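Local coordinates for protein multicopper oxidase (Pseudomonas thermotolerans, PDB 6VOW) that probably couples the one-electron oxidation of substrates, laccase-fashion, to the reduction of dioxygen at a cluster of copper ions, at residues D77-R82 against I93-I98. Sequence-based numbering, arbitrary orientation. Where two conformers were deposited one is given.
Sequences DWLRVR and IHWHGI. With CU (copper (II) ion), chain C; C2O (Cu-O-Cu linkage), chain B.
Val81 and Trp95 meet between the two facing sheets of a cupredoxin-type beta sandwich, where the CA atoms of Leu79 and Trp95 stand 10.8 Å apart and no hydrogen bond crosses. From its CB, Trp95 sends CG anti to the carbonyl carbon (chi1 -56°), and the indole reaches across toward strand 78-85. Over one face, offset toward the rim, lies CG2 of Ile93, 3.3 Å above the ring plane. Farther out, CZ3 comes within 4.5 Å of Leu79 CD2, a loose contact. The far corner, CH2, makes the closest approach, 3.7 Å from Val81 CG2, which meets the ring obliquely; CZ2 beside it is 4.2 Å from the same methyl. Leu71 of strand 71-74 touches both Val81 and Trp95 and so belongs to the same apolar layer. An alanine in place of Trp95 would probably take the indole from Val81 CG2 and Leu79 CD2 and open a gap between the sheets, with Leu71 left to face Val81. The neighbours of Trp95 along strand 94-96 serve the metals: His94 NE2 binds one copper at 2.0 Å with His391, and His96 ND1 binds a copper of the Cu-O-Cu linkage at 2.1 Å, a metal that His136 and His440 also bind. With purely apolar atoms meeting across the interface, the contact is set by shape and burial, consistent with one strand giving its indole to the core and its imidazoles to the copper cluster.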
loop_
_atom_site.group_PDB
_atom_site.type_symbol
_atom_site.label_atom_id
_atom_site.label_comp_id
_atom_site.label_asym_id
_atom_site.label_seq_id
_atom_site.Cartn_x
_atom_site.Cartn_y
_atom_site.Cartn_z
ATOM N N ASP A 77 -17.560 2.983 10.276
ATOM C CA ASP A 77 -18.287 4.037 9.578
ATOM C C ASP A 77 -18.213 3.908 8.055
ATOM O O ASP A 77 -17.486 3.046 7.531
ATOM C CB ASP A 77 -17.751 5.393 9.994
ATOM C CG ASP A 77 -17.881 5.657 11.460
ATOM O OD1 ASP A 77 -18.541 4.874 12.172
ATOM O OD2 ASP A 77 -17.359 6.713 11.847
ATOM N N TRP A 78 -19.011 4.735 7.368
ATOM C CA TRP A 78 -19.097 4.808 5.886
ATOM C C TRP A 78 -18.173 5.832 5.439
ATOM O O TRP A 78 -18.122 6.911 6.042
ATOM C CB TRP A 78 -20.478 5.180 5.330
ATOM C CG TRP A 78 -21.507 4.118 5.450
ATOM C CD1 TRP A 78 -22.348 3.971 6.480
ATOM C CD2 TRP A 78 -21.838 3.091 4.530
ATOM N NE1 TRP A 78 -23.141 2.894 6.311
ATOM C CE2 TRP A 78 -22.879 2.347 5.099
ATOM C CE3 TRP A 78 -21.355 2.707 3.286
ATOM C CZ2 TRP A 78 -23.442 1.245 4.468
ATOM C CZ3 TRP A 78 -21.902 1.647 2.678
ATOM C CH2 TRP A 78 -22.934 0.916 3.251
ATOM N N LEU A 79 -17.410 5.475 4.382
ATOM C CA LEU A 79 -16.518 6.389 3.727
ATOM C C LEU A 79 -17.236 6.687 2.463
ATOM O O LEU A 79 -17.551 5.725 1.780
ATOM C CB LEU A 79 -15.149 5.712 3.399
ATOM C CG LEU A 79 -14.212 6.618 2.627
ATOM C CD1 LEU A 79 -14.143 7.915 3.309
ATOM C CD2 LEU A 79 -12.816 6.043 2.602
ATOM N N ARG A 80 -17.450 7.971 2.145
ATOM C CA ARG A 80 -18.174 8.382 0.917
ATOM C C ARG A 80 -17.333 9.383 0.212
ATOM O O ARG A 80 -17.000 10.451 0.764
ATOM C CB ARG A 80 -19.537 8.995 1.257
ATOM C CG ARG A 80 -20.463 9.243 0.062
ATOM C CD ARG A 80 -21.946 9.290 0.454
ATOM N NE ARG A 80 -22.236 10.412 1.352
ATOM C CZ ARG A 80 -23.389 10.557 1.988
ATOM N NH1 ARG A 80 -24.322 9.679 1.838
ATOM N NH2 ARG A 80 -23.586 11.568 2.785
ATOM N N VAL A 81 -16.910 9.019 -0.991
ATOM C CA VAL A 81 -15.993 9.880 -1.724
ATOM C C VAL A 81 -16.573 10.089 -3.091
ATOM O O VAL A 81 -16.733 9.150 -3.858
ATOM C CB VAL A 81 -14.606 9.283 -1.893
ATOM C CG1 VAL A 81 -13.773 10.302 -2.697
ATOM C CG2 VAL A 81 -14.012 8.983 -0.521
ATOM N N ARG A 82 -16.910 11.342 -3.339
ATOM C CA ARG A 82 -17.310 11.848 -4.642
ATOM C C ARG A 82 -16.006 12.087 -5.395
ATOM O O ARG A 82 -15.330 13.093 -5.185
ATOM C CB ARG A 82 -18.158 13.112 -4.432
ATOM C CG ARG A 82 -18.409 13.997 -5.628
ATOM C CD ARG A 82 -19.246 13.307 -6.622
ATOM N NE ARG A 82 -20.660 13.115 -6.226
ATOM C CZ ARG A 82 -21.630 14.000 -6.384
ATOM N NH1 ARG A 82 -21.399 15.232 -6.832
ATOM N NH2 ARG A 82 -22.845 13.645 -6.044
ATOM N N ILE A 93 -10.374 4.850 -8.791
ATOM C CA ILE A 93 -9.695 4.880 -7.472
ATOM C C ILE A 93 -9.921 3.550 -6.900
ATOM O O ILE A 93 -11.060 3.114 -6.756
ATOM C CB ILE A 93 -10.198 5.957 -6.476
ATOM C CG1 ILE A 93 -9.827 7.317 -7.036
ATOM C CG2 ILE A 93 -9.442 5.836 -5.131
ATOM C CD1 ILE A 93 -10.393 8.508 -6.246
ATOM N N HIS A 94 -8.816 2.847 -6.710
ATOM C CA HIS A 94 -8.851 1.589 -6.001
ATOM C C HIS A 94 -8.386 1.809 -4.574
ATOM O O HIS A 94 -7.468 2.567 -4.359
ATOM C CB HIS A 94 -7.956 0.573 -6.705
ATOM C CG HIS A 94 -7.648 -0.626 -5.864
ATOM N ND1 HIS A 94 -8.568 -1.615 -5.578
ATOM C CD2 HIS A 94 -6.494 -1.008 -5.281
ATOM C CE1 HIS A 94 -8.009 -2.515 -4.776
ATOM N NE2 HIS A 94 -6.748 -2.178 -4.619
ATOM N N TRP A 95 -9.040 1.163 -3.616
ATOM C CA TRP A 95 -8.888 1.511 -2.181
ATOM C C TRP A 95 -8.163 0.326 -1.602
ATOM O O TRP A 95 -8.772 -0.756 -1.245
ATOM C CB TRP A 95 -10.212 1.785 -1.507
ATOM C CG TRP A 95 -10.957 2.821 -2.200
ATOM C CD1 TRP A 95 -11.844 2.647 -3.200
ATOM C CD2 TRP A 95 -10.889 4.232 -1.960
ATOM N NE1 TRP A 95 -12.318 3.856 -3.627
ATOM C CE2 TRP A 95 -11.771 4.854 -2.879
ATOM C CE3 TRP A 95 -10.159 5.037 -1.079
ATOM C CZ2 TRP A 95 -11.941 6.256 -2.941
ATOM C CZ3 TRP A 95 -10.355 6.451 -1.113
ATOM C CH2 TRP A 95 -11.215 7.039 -2.053
ATOM N N HIS A 96 -6.829 0.509 -1.647
ATOM C CA HIS A 96 -5.843 -0.584 -1.413
ATOM C C HIS A 96 -5.963 -1.037 0.009
ATOM O O HIS A 96 -5.623 -0.297 0.928
ATOM C CB HIS A 96 -4.377 -0.129 -1.717
ATOM C CG HIS A 96 -3.360 -1.236 -1.526
ATOM N ND1 HIS A 96 -2.558 -1.719 -2.536
ATOM C CD2 HIS A 96 -3.053 -1.978 -0.436
ATOM C CE1 HIS A 96 -1.769 -2.663 -2.069
ATOM N NE2 HIS A 96 -2.076 -2.856 -0.800
ATOM N N GLY A 97 -6.443 -2.258 0.183
ATOM C CA GLY A 97 -6.474 -2.951 1.444
ATOM C C GLY A 97 -7.896 -3.054 2.055
ATOM O O GLY A 97 -8.147 -3.844 2.978
ATOM N N ILE A 98 -8.808 -2.245 1.551
ATOM C CA ILE A 98 -10.150 -2.211 2.085
ATOM C C ILE A 98 -10.909 -3.383 1.552
ATOM O O ILE A 98 -10.973 -3.583 0.375
ATOM C CB ILE A 98 -10.927 -0.916 1.711
ATOM C CG1 ILE A 98 -10.175 0.355 2.195
ATOM C CG2 ILE A 98 -12.361 -0.983 2.295
ATOM C CD1 ILE A 98 -9.900 0.310 3.625
HETATM CU CU CU C . -5.458 -3.547 -3.934
HETATM CU CU2 C2O B . -2.645 -1.005 -4.490
HETATM CU CU3 C2O B . -4.462 -3.856 -7.607
HETATM O O1 C2O B . -3.456 -2.549 -6.001
#